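Local coordinates for protein shikimate dehydrogenase (NADP(+)) (PDB 3TNL) that probably catalyses the interconversion of 3-dehydroshikimate and shikimate with NADP(H), the fourth step of chorismate biosynthesis, at residues B[45-50]-B[71-76]; B[94-99]-B[122-127]; B[222-227]-B[251-256]. One frame throughout, in Å; residues are numbered along the deposited sequence. Where two conformers were deposited one is given.

Contact 1 of 3, residues B[45-50]-B[71-76]; sequences TPIRHS and AFEVGD
R48 reaches across to strand 67-73 until its guanidinium comes obliquely to the backbone at A71 and F72. Its CG lies anti to the carbonyl carbon (chi1 -66°) and the chain stays extended from CG to NE, which carries the guanidinium to A71 O. NH1 of R48 meets that oxygen of A71 at 3.0 Å, a weak bond because the N-H is bent to 131°. A water bridges the same two groups: it donates to A71 O and accepts from R48 NH2. The stronger partner of NH1 lies across the dimer interface, the carbonyl oxygen of G35 of the second subunit, so this arginine ties together two chains as well as two segments. E73 crosses the R48 side chain at about a right angle; its OE1 stays 4.1 Å from R48 NE, too far for a salt bridge, with carboxylate and guanidinium planes turned 45° apart. Instead E73 OE2 takes a hydrogen bond from a second water, 2.8 Å away, which in turn accepts from I47 N. Beside these polar groups, I47 directs CG2 at the strand, 4.1 Å from A71 CB and 3.8 Å from F72 O.

The segments belong to the substrate-binding domain: 67-73 is an outermost strand of its mixed sheet within this chain, and 45-50 is the loop leading from the adjacent parallel strand 38-44 to helix 52-63. Here 45-48 runs back against 71-75. T45, the first residue after strand 38-44, lays CG2 against G75 CA at 3.8 Å. A cis peptide before P46 follows, and a type I turn from I47 to S50 is closed by S50 N on I47 O. The turn delivers S50, a shikimate-binding residue, to the helix start, where S50 OG caps S52 N.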
loop_
_atom_site.group_PDB
_atom_site.type_symbol
_atom_site.label_atom_id
_atom_site.label_comp_id
_atom_site.label_asym_id
_atom_site.label_seq_id
_atom_site.Cartn_x
_atom_site.Cartn_y
_atom_site.Cartn_z
ATOM N N THR B 45 -4.422 3.291 -15.199
ATOM C CA THR B 45 -5.893 3.416 -15.213
ATOM C C THR B 45 -6.372 3.225 -16.643
ATOM O O THR B 45 -5.841 3.846 -17.556
ATOM C CB THR B 45 -6.397 4.715 -14.641
ATOM O OG1 THR B 45 -7.829 4.658 -14.578
ATOM C CG2 THR B 45 -5.942 5.917 -15.477
ATOM N N PRO B 46 -7.356 2.319 -16.844
ATOM C CA PRO B 46 -8.006 1.452 -15.861
ATOM C C PRO B 46 -7.044 0.352 -15.451
ATOM O O PRO B 46 -6.060 0.108 -16.156
ATOM C CB PRO B 46 -9.214 0.887 -16.638
ATOM C CG PRO B 46 -8.749 0.844 -18.029
ATOM C CD PRO B 46 -7.864 2.059 -18.209
ATOM N N ILE B 47 -7.307 -0.314 -14.334
ATOM C CA ILE B 47 -6.350 -1.315 -13.865
ATOM C C ILE B 47 -6.873 -2.348 -12.875
ATOM O O ILE B 47 -6.219 -3.350 -12.683
ATOM C CB ILE B 47 -5.122 -0.583 -13.185
ATOM C CG1 ILE B 47 -3.897 -1.505 -13.071
ATOM C CG2 ILE B 47 -5.507 0.011 -11.834
ATOM C CD1 ILE B 47 -3.405 -2.003 -14.399
ATOM N N ARG B 48 -8.034 -2.124 -12.259
ATOM C CA ARG B 48 -8.488 -3.023 -11.200
ATOM C C ARG B 48 -8.799 -4.478 -11.572
ATOM O O ARG B 48 -8.866 -5.349 -10.680
ATOM C CB ARG B 48 -9.591 -2.365 -10.354
ATOM C CG ARG B 48 -9.046 -1.156 -9.556
ATOM C CD ARG B 48 -9.840 -0.904 -8.307
ATOM N NE ARG B 48 -9.261 0.174 -7.496
ATOM C CZ ARG B 48 -8.181 0.049 -6.725
ATOM N NH1 ARG B 48 -7.503 -1.092 -6.652
ATOM N NH2 ARG B 48 -7.755 1.089 -6.039
ATOM N N HIS B 49 -8.920 -4.760 -12.872
ATOM C CA HIS B 49 -9.113 -6.154 -13.316
ATOM C C HIS B 49 -7.788 -6.863 -13.590
ATOM O O HIS B 49 -7.784 -8.019 -14.006
ATOM C CB HIS B 49 -10.005 -6.220 -14.558
ATOM C CG HIS B 49 -11.402 -5.747 -14.315
ATOM N ND1 HIS B 49 -12.388 -6.570 -13.813
ATOM C CD2 HIS B 49 -11.970 -4.527 -14.470
ATOM C CE1 HIS B 49 -13.511 -5.882 -13.686
ATOM N NE2 HIS B 49 -13.283 -4.639 -14.072
ATOM N N SER B 50 -6.664 -6.197 -13.337
ATOM C CA SER B 50 -5.348 -6.795 -13.581
ATOM C C SER B 50 -5.158 -8.085 -12.792
ATOM O O SER B 50 -5.596 -8.169 -11.653
ATOM C CB SER B 50 -4.239 -5.830 -13.151
ATOM O OG SER B 50 -2.934 -6.396 -13.304
ATOM N N ALA B 71 -2.938 -2.457 -6.592
ATOM C CA ALA B 71 -3.144 -1.571 -7.718
ATOM C C ALA B 71 -3.823 -0.301 -7.241
ATOM O O ALA B 71 -4.610 -0.294 -6.299
ATOM C CB ALA B 71 -4.021 -2.248 -8.794
ATOM N N PHE B 72 -3.476 0.795 -7.917
ATOM C CA PHE B 72 -4.056 2.151 -7.705
ATOM C C PHE B 72 -4.409 2.770 -9.053
ATOM O O PHE B 72 -3.624 2.697 -9.991
ATOM C CB PHE B 72 -3.090 3.061 -6.905
ATOM C CG PHE B 72 -2.643 2.433 -5.618
ATOM C CD1 PHE B 72 -3.431 2.512 -4.493
ATOM C CD2 PHE B 72 -1.460 1.738 -5.546
ATOM C CE1 PHE B 72 -3.057 1.888 -3.309
ATOM C CE2 PHE B 72 -1.093 1.075 -4.375
ATOM C CZ PHE B 72 -1.894 1.171 -3.245
ATOM N N GLU B 73 -5.586 3.403 -9.140
ATOM C CA GLU B 73 -6.057 4.079 -10.374
ATOM C C GLU B 73 -5.385 5.399 -10.474
ATOM O O GLU B 73 -5.774 6.346 -9.820
ATOM C CB GLU B 73 -7.577 4.246 -10.339
ATOM C CG GLU B 73 -8.248 2.906 -10.384
ATOM C CD GLU B 73 -9.748 2.933 -10.286
ATOM O OE1 GLU B 73 -10.288 3.673 -9.437
ATOM O OE2 GLU B 73 -10.385 2.160 -11.035
ATOM N N VAL B 74 -4.362 5.431 -11.304
ATOM C CA VAL B 74 -3.515 6.586 -11.457
ATOM C C VAL B 74 -3.319 6.910 -12.905
ATOM O O VAL B 74 -2.894 6.095 -13.697
ATOM C CB VAL B 74 -2.136 6.285 -10.807
ATOM C CG1 VAL B 74 -1.147 7.435 -11.032
ATOM C CG2 VAL B 74 -2.316 5.994 -9.310
ATOM N N GLY B 75 -3.627 8.149 -13.247
ATOM C CA GLY B 75 -3.454 8.670 -14.594
ATOM C C GLY B 75 -2.578 9.914 -14.590
ATOM O O GLY B 75 -1.863 10.185 -13.619
ATOM N N ASP B 76 -2.673 10.696 -15.664
ATOM C CA ASP B 76 -1.838 11.889 -15.831
ATOM C C ASP B 76 -1.898 12.853 -14.658
ATOM O O ASP B 76 -0.869 13.363 -14.202
ATOM C CB ASP B 76 -2.264 12.689 -17.083
ATOM C CG ASP B 76 -2.023 11.952 -18.394
ATOM O OD1 ASP B 76 -1.249 10.977 -18.443
ATOM O OD2 ASP B 76 -2.599 12.408 -19.412
HETATM O O HOH W 1 -9.661 0.242 -12.876
HETATM O O HOH W 2 -5.753 -0.221 -3.897
#

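Contact 2 of 3, residues B[94-99]-B[122-127]; sequences WNVSMP and NTVVND
W94 pairs with V124 as an antiparallel hydrogen-bonded pair in the mixed sheet of the substrate-binding domain, where strands 93-96 and 123-127 run side by side. Their backbones are joined twice, and the bond from V124 N to W94 O, 2.8 Å long, is nearly straight at 168°. The tryptophan has CG between its own backbone N and carbonyl carbon (chi1 56°), and this lays the indole alongside V124, both side chains pointing the same way. V124 CG1 sits over the six-membered ring, 3.8 Å from its centroid, in a CH-pi contact. V124 CG2 turns toward the pyrrole end, 3.6 Å from W94 NE1; that nitrogen is buried with no polar partner in the model. V124 CG2 also meets V96 CG2, 4.1 Å away. F86 and I104 help enclose the indole.

The next pair, N95 with T123, is non-hydrogen-bonded, and its side chains emerge on the other face, lying side by side. N95 CG stands beside the backbone N, anti to the carbonyl carbon (chi1 -82°), from where ND2 donates to N122 O at 2.9 Å while OD1 is held by Y69 OH. V96 N binds the same N122 carbonyl oxygen, so two donors grip it from opposite faces of its plane. N122 and T123 together face H134 as a classic beta bulge. N122 is inferred to bind shikimate, as is S97, just past strand 93-96. The carboxamide of N122 is held at OD1 by two donors: T136 N and T123 OG1, the latter 2.9 Å from N122 OD1 and above the carboxamide plane.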
loop_
_atom_site.group_PDB
_atom_site.type_symbol
_atom_site.label_atom_id
_atom_site.label_comp_id
_atom_site.label_asym_id
_atom_site.label_seq_id
_atom_site.Cartn_x
_atom_site.Cartn_y
_atom_site.Cartn_z
ATOM N N TRP B 94 7.351 -0.605 -7.786
ATOM C CA TRP B 94 6.020 -0.678 -8.344
ATOM C C TRP B 94 6.088 -0.910 -9.847
ATOM O O TRP B 94 7.141 -0.676 -10.481
ATOM C CB TRP B 94 5.241 0.622 -8.082
ATOM C CG TRP B 94 5.841 1.921 -8.550
ATOM C CD1 TRP B 94 5.582 2.544 -9.710
ATOM C CD2 TRP B 94 6.722 2.789 -7.815
ATOM N NE1 TRP B 94 6.254 3.746 -9.780
ATOM C CE2 TRP B 94 6.955 3.914 -8.619
ATOM C CE3 TRP B 94 7.341 2.719 -6.554
ATOM C CZ2 TRP B 94 7.770 4.958 -8.216
ATOM C CZ3 TRP B 94 8.163 3.751 -6.173
ATOM C CH2 TRP B 94 8.365 4.859 -7.006
ATOM N N ASN B 95 5.000 -1.457 -10.380
ATOM C CA ASN B 95 4.799 -1.543 -11.815
ATOM C C ASN B 95 4.039 -0.289 -12.285
ATOM O O ASN B 95 3.327 0.376 -11.509
ATOM C CB ASN B 95 4.020 -2.772 -12.226
ATOM C CG ASN B 95 4.859 -4.021 -12.341
ATOM O OD1 ASN B 95 4.408 -5.075 -11.919
ATOM N ND2 ASN B 95 6.048 -3.931 -12.957
ATOM N N VAL B 96 4.193 -0.018 -13.570
ATOM C CA VAL B 96 3.566 1.130 -14.227
ATOM C C VAL B 96 2.888 0.634 -15.485
ATOM O O VAL B 96 3.481 -0.122 -16.250
ATOM C CB VAL B 96 4.610 2.214 -14.623
ATOM C CG1 VAL B 96 3.904 3.481 -15.174
ATOM C CG2 VAL B 96 5.502 2.560 -13.434
ATOM N N SER B 97 1.655 1.070 -15.729
ATOM C CA SER B 97 0.990 0.706 -16.995
ATOM C C SER B 97 0.312 1.935 -17.588
ATOM O O SER B 97 0.503 3.050 -17.088
ATOM C CB SER B 97 0.091 -0.523 -16.851
ATOM O OG SER B 97 -0.238 -1.035 -18.153
ATOM N N MET B 98 -0.451 1.746 -18.669
ATOM C CA MET B 98 -1.126 2.871 -19.322
ATOM C C MET B 98 -1.949 3.650 -18.317
ATOM O O MET B 98 -2.628 3.080 -17.493
ATOM C CB MET B 98 -2.028 2.405 -20.466
ATOM C CG MET B 98 -1.309 1.874 -21.684
ATOM S SD MET B 98 -2.460 1.503 -23.041
ATOM C CE MET B 98 -1.280 1.065 -24.326
ATOM N N PRO B 99 -1.949 4.981 -18.435
ATOM C CA PRO B 99 -1.312 5.848 -19.435
ATOM C C PRO B 99 0.014 6.480 -18.998
ATOM O O PRO B 99 0.391 7.524 -19.502
ATOM C CB PRO B 99 -2.355 6.965 -19.547
ATOM C CG PRO B 99 -2.779 7.154 -18.109
ATOM C CD PRO B 99 -2.823 5.761 -17.537
ATOM N N ASN B 122 8.026 0.233 -17.205
ATOM C CA ASN B 122 6.914 -0.495 -16.606
ATOM C C ASN B 122 7.230 -0.997 -15.192
ATOM O O ASN B 122 6.349 -1.541 -14.526
ATOM C CB ASN B 122 6.410 -1.652 -17.485
ATOM C CG ASN B 122 7.283 -2.863 -17.427
ATOM O OD1 ASN B 122 8.451 -2.811 -16.990
ATOM N ND2 ASN B 122 6.720 -4.003 -17.845
ATOM N N THR B 123 8.463 -0.793 -14.723
ATOM C CA THR B 123 8.927 -1.296 -13.432
ATOM C C THR B 123 9.889 -0.297 -12.787
ATOM O O THR B 123 10.844 0.120 -13.407
ATOM C CB THR B 123 9.671 -2.615 -13.638
ATOM O OG1 THR B 123 8.779 -3.599 -14.211
ATOM C CG2 THR B 123 10.256 -3.153 -12.338
ATOM N N VAL B 124 9.626 0.077 -11.537
ATOM C CA VAL B 124 10.469 0.979 -10.802
ATOM C C VAL B 124 10.966 0.300 -9.539
ATOM O O VAL B 124 10.237 -0.479 -8.915
ATOM C CB VAL B 124 9.701 2.278 -10.400
ATOM C CG1 VAL B 124 10.597 3.233 -9.582
ATOM C CG2 VAL B 124 9.188 3.028 -11.661
ATOM N N VAL B 125 12.217 0.589 -9.176
ATOM C CA VAL B 125 12.808 0.090 -7.923
ATOM C C VAL B 125 13.470 1.268 -7.223
ATOM O O VAL B 125 13.982 2.182 -7.870
ATOM C CB VAL B 125 13.779 -1.100 -8.143
ATOM C CG1 VAL B 125 14.976 -0.691 -9.016
ATOM C CG2 VAL B 125 14.271 -1.669 -6.830
ATOM N N ASN B 126 13.384 1.251 -5.899
ATOM C CA ASN B 126 13.903 2.290 -5.027
ATOM C C ASN B 126 15.081 1.770 -4.198
ATOM O O ASN B 126 14.921 0.768 -3.481
ATOM C CB ASN B 126 12.781 2.689 -4.092
ATOM C CG ASN B 126 13.122 3.891 -3.227
ATOM O OD1 ASN B 126 14.264 4.273 -3.097
ATOM N ND2 ASN B 126 12.107 4.431 -2.555
ATOM N N ASP B 127 16.267 2.360 -4.355
ATOM C CA ASP B 127 17.440 2.010 -3.541
ATOM C C ASP B 127 17.936 3.263 -2.846
ATOM O O ASP B 127 18.386 4.192 -3.510
ATOM C CB ASP B 127 18.560 1.451 -4.412
ATOM C CG ASP B 127 18.213 0.141 -5.013
ATOM O OD1 ASP B 127 18.349 -0.901 -4.331
ATOM O OD2 ASP B 127 17.818 0.139 -6.187
#

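Contact 3 of 3, residues B[222-227]-B[251-256]; sequences KEIAES and DMLRPE
The guanidinium of R254 meets the end of helix 217-226 with one face and one edge. Over the face stands A225 O, 3.2 Å above the plane and offset toward the rim; it lies 3.4 Å from R254 NH1 at an angle too poor for a hydrogen bond. The edge does the bonding. R254 NH2 donates to S227 O at 2.8 Å, the oxygen close to the guanidinium plane, and R254 NH1 donates to I224 O at 3.0 Å. Because S227 N also donates to I224 O, from the opposite face of that carbonyl, the oxygen is held twice. R254 thus gathers backbone carbonyls at the C-terminal end of the helix, where the helix dipole would probably favour a positive charge. CG of R254 lies between the backbone N and carbonyl carbon (chi1 64°), and from there the chain runs extended to NE and carries the guanidinium to the helix end.

Beside the arginine, I224 CG2 comes 3.3 Å from the carbonyl oxygen M252 O, while I224 CD1 packs on M252 CB and I224 CG2 on L253 CD2. S227 OG turns back to E223 O, 2.6 Å away, and also bonds to T158 OG1.

Helix 217-226 packs on the parallel sheet of the NAD-binding Rossmann domain, E223 and S227 touching strand 156-160, while segment 251-256 lies in the loop between the neighbouring strands 229-232 and 258-261.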
loop_
_atom_site.group_PDB
_atom_site.type_symbol
_atom_site.label_atom_id
_atom_site.label_comp_id
_atom_site.label_asym_id
_atom_site.label_seq_id
_atom_site.Cartn_x
_atom_site.Cartn_y
_atom_site.Cartn_z
ATOM N N LYS B 222 7.787 -11.616 -48.591
ATOM C CA LYS B 222 9.252 -11.697 -48.597
ATOM C C LYS B 222 9.773 -11.739 -47.178
ATOM O O LYS B 222 10.576 -12.625 -46.821
ATOM C CB LYS B 222 9.899 -10.542 -49.340
ATOM C CG LYS B 222 11.438 -10.590 -49.299
ATOM C CD LYS B 222 12.051 -9.328 -49.929
ATOM C CE LYS B 222 13.566 -9.410 -50.014
ATOM N NZ LYS B 222 14.352 -9.259 -48.731
ATOM N N GLU B 223 9.327 -10.778 -46.368
ATOM C CA GLU B 223 9.843 -10.702 -45.008
ATOM C C GLU B 223 9.599 -11.990 -44.207
ATOM O O GLU B 223 10.538 -12.536 -43.568
ATOM C CB GLU B 223 9.341 -9.442 -44.283
ATOM C CG GLU B 223 9.672 -8.131 -44.991
ATOM C CD GLU B 223 11.108 -8.034 -45.376
ATOM O OE1 GLU B 223 11.957 -8.263 -44.510
ATOM O OE2 GLU B 223 11.399 -7.734 -46.563
ATOM N N ILE B 224 8.367 -12.483 -44.228
ATOM C CA ILE B 224 8.069 -13.720 -43.501
ATOM C C ILE B 224 8.907 -14.910 -44.002
ATOM O O ILE B 224 9.408 -15.705 -43.206
ATOM C CB ILE B 224 6.590 -14.053 -43.529
ATOM C CG1 ILE B 224 5.766 -13.008 -42.795
ATOM C CG2 ILE B 224 6.343 -15.399 -42.867
ATOM C CD1 ILE B 224 4.247 -13.183 -42.934
ATOM N N ALA B 225 9.049 -15.030 -45.315
ATOM C CA ALA B 225 9.808 -16.097 -45.904
ATOM C C ALA B 225 11.246 -16.160 -45.403
ATOM O O ALA B 225 11.827 -17.249 -45.333
ATOM C CB ALA B 225 9.797 -15.950 -47.447
ATOM N N GLU B 226 11.791 -14.986 -45.091
ATOM C CA GLU B 226 13.171 -14.839 -44.621
ATOM C C GLU B 226 13.354 -14.828 -43.104
ATOM O O GLU B 226 14.483 -14.768 -42.622
ATOM C CB GLU B 226 13.732 -13.532 -45.213
ATOM C CG GLU B 226 13.768 -13.568 -46.728
ATOM C CD GLU B 226 14.160 -12.258 -47.388
ATOM O OE1 GLU B 226 14.236 -11.203 -46.723
ATOM O OE2 GLU B 226 14.368 -12.314 -48.627
ATOM N N SER B 227 12.244 -14.907 -42.358
ATOM C CA SER B 227 12.251 -14.804 -40.910
ATOM C C SER B 227 12.173 -16.101 -40.178
ATOM O O SER B 227 11.518 -17.042 -40.620
ATOM C CB SER B 227 11.059 -13.983 -40.461
ATOM O OG SER B 227 11.113 -12.698 -41.006
ATOM N N ASP B 251 -0.406 -19.262 -47.301
ATOM C CA ASP B 251 0.787 -19.686 -48.050
ATOM C C ASP B 251 1.998 -18.775 -47.833
ATOM O O ASP B 251 3.085 -19.026 -48.394
ATOM C CB ASP B 251 0.487 -19.861 -49.542
ATOM C CG ASP B 251 0.185 -18.555 -50.243
ATOM O OD1 ASP B 251 -0.199 -18.610 -51.441
ATOM O OD2 ASP B 251 0.354 -17.458 -49.686
ATOM N N MET B 252 1.845 -17.760 -46.989
ATOM C CA MET B 252 2.987 -16.929 -46.563
ATOM C C MET B 252 3.739 -17.645 -45.426
ATOM O O MET B 252 4.882 -17.297 -45.107
ATOM C CB MET B 252 2.587 -15.513 -46.107
ATOM C CG MET B 252 2.063 -14.712 -47.206
ATOM S SD MET B 252 1.604 -13.097 -46.615
ATOM C CE MET B 252 1.142 -12.310 -48.188
ATOM N N LEU B 253 3.115 -18.666 -44.826
ATOM C CA LEU B 253 3.709 -19.415 -43.724
ATOM C C LEU B 253 4.342 -20.703 -44.268
ATOM O O LEU B 253 4.103 -21.088 -45.414
ATOM C CB LEU B 253 2.635 -19.724 -42.679
ATOM C CG LEU B 253 1.749 -18.578 -42.208
ATOM C CD1 LEU B 253 0.813 -19.038 -41.065
ATOM C CD2 LEU B 253 2.575 -17.442 -41.717
ATOM N N ARG B 254 5.174 -21.349 -43.451
ATOM C CA ARG B 254 5.829 -22.611 -43.787
ATOM C C ARG B 254 6.057 -23.354 -42.494
ATOM O O ARG B 254 6.114 -22.741 -41.430
ATOM C CB ARG B 254 7.137 -22.402 -44.532
ATOM C CG ARG B 254 8.221 -21.677 -43.693
ATOM C CD ARG B 254 9.418 -21.282 -44.513
ATOM N NE ARG B 254 10.477 -20.766 -43.650
ATOM C CZ ARG B 254 10.502 -19.539 -43.131
ATOM N NH1 ARG B 254 9.502 -18.697 -43.337
ATOM N NH2 ARG B 254 11.523 -19.215 -42.350
ATOM N N PRO B 255 6.252 -24.683 -42.565
ATOM C CA PRO B 255 6.336 -25.458 -41.339
ATOM C C PRO B 255 7.496 -25.137 -40.393
ATOM O O PRO B 255 7.364 -25.326 -39.192
ATOM C CB PRO B 255 6.412 -26.893 -41.849
ATOM C CG PRO B 255 5.773 -26.880 -43.133
ATOM C CD PRO B 255 6.118 -25.551 -43.741
ATOM N N GLU B 256 8.604 -24.614 -40.914
ATOM C CA GLU B 256 9.748 -24.284 -40.069
ATOM C C GLU B 256 9.611 -22.968 -39.326
ATOM O O GLU B 256 10.327 -22.721 -38.364
ATOM C CB GLU B 256 11.054 -24.256 -40.905
ATOM C CG GLU B 256 11.480 -25.626 -41.368
ATOM C CD GLU B 256 12.831 -25.657 -42.075
ATOM O OE1 GLU B 256 13.447 -24.581 -42.278
ATOM O OE2 GLU B 256 13.281 -26.781 -42.413
#

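How the contacts relate
Contacts 1 and 2 belong to one substrate-binding domain, share its mixed sheet and touch: their centres are 12 Å apart, and T45 N lies 2.9 Å from M98 O in a probable hydrogen bond, with P99 packed against G75. They hold S50, which binds shikimate, and S97 and N122, which probably do, and M98 touches NAD. The side chain of V96 is about 4 Å from that of K101, the inferred proton acceptor; the side chain of I47 is about 9 Å from that of K101. Contact 3 stands apart in the Rossmann domain, on the opposite side of the chain's centre, its centre 39 Å from contact 1 and 37 Å from contact 2, away from the annotated sites.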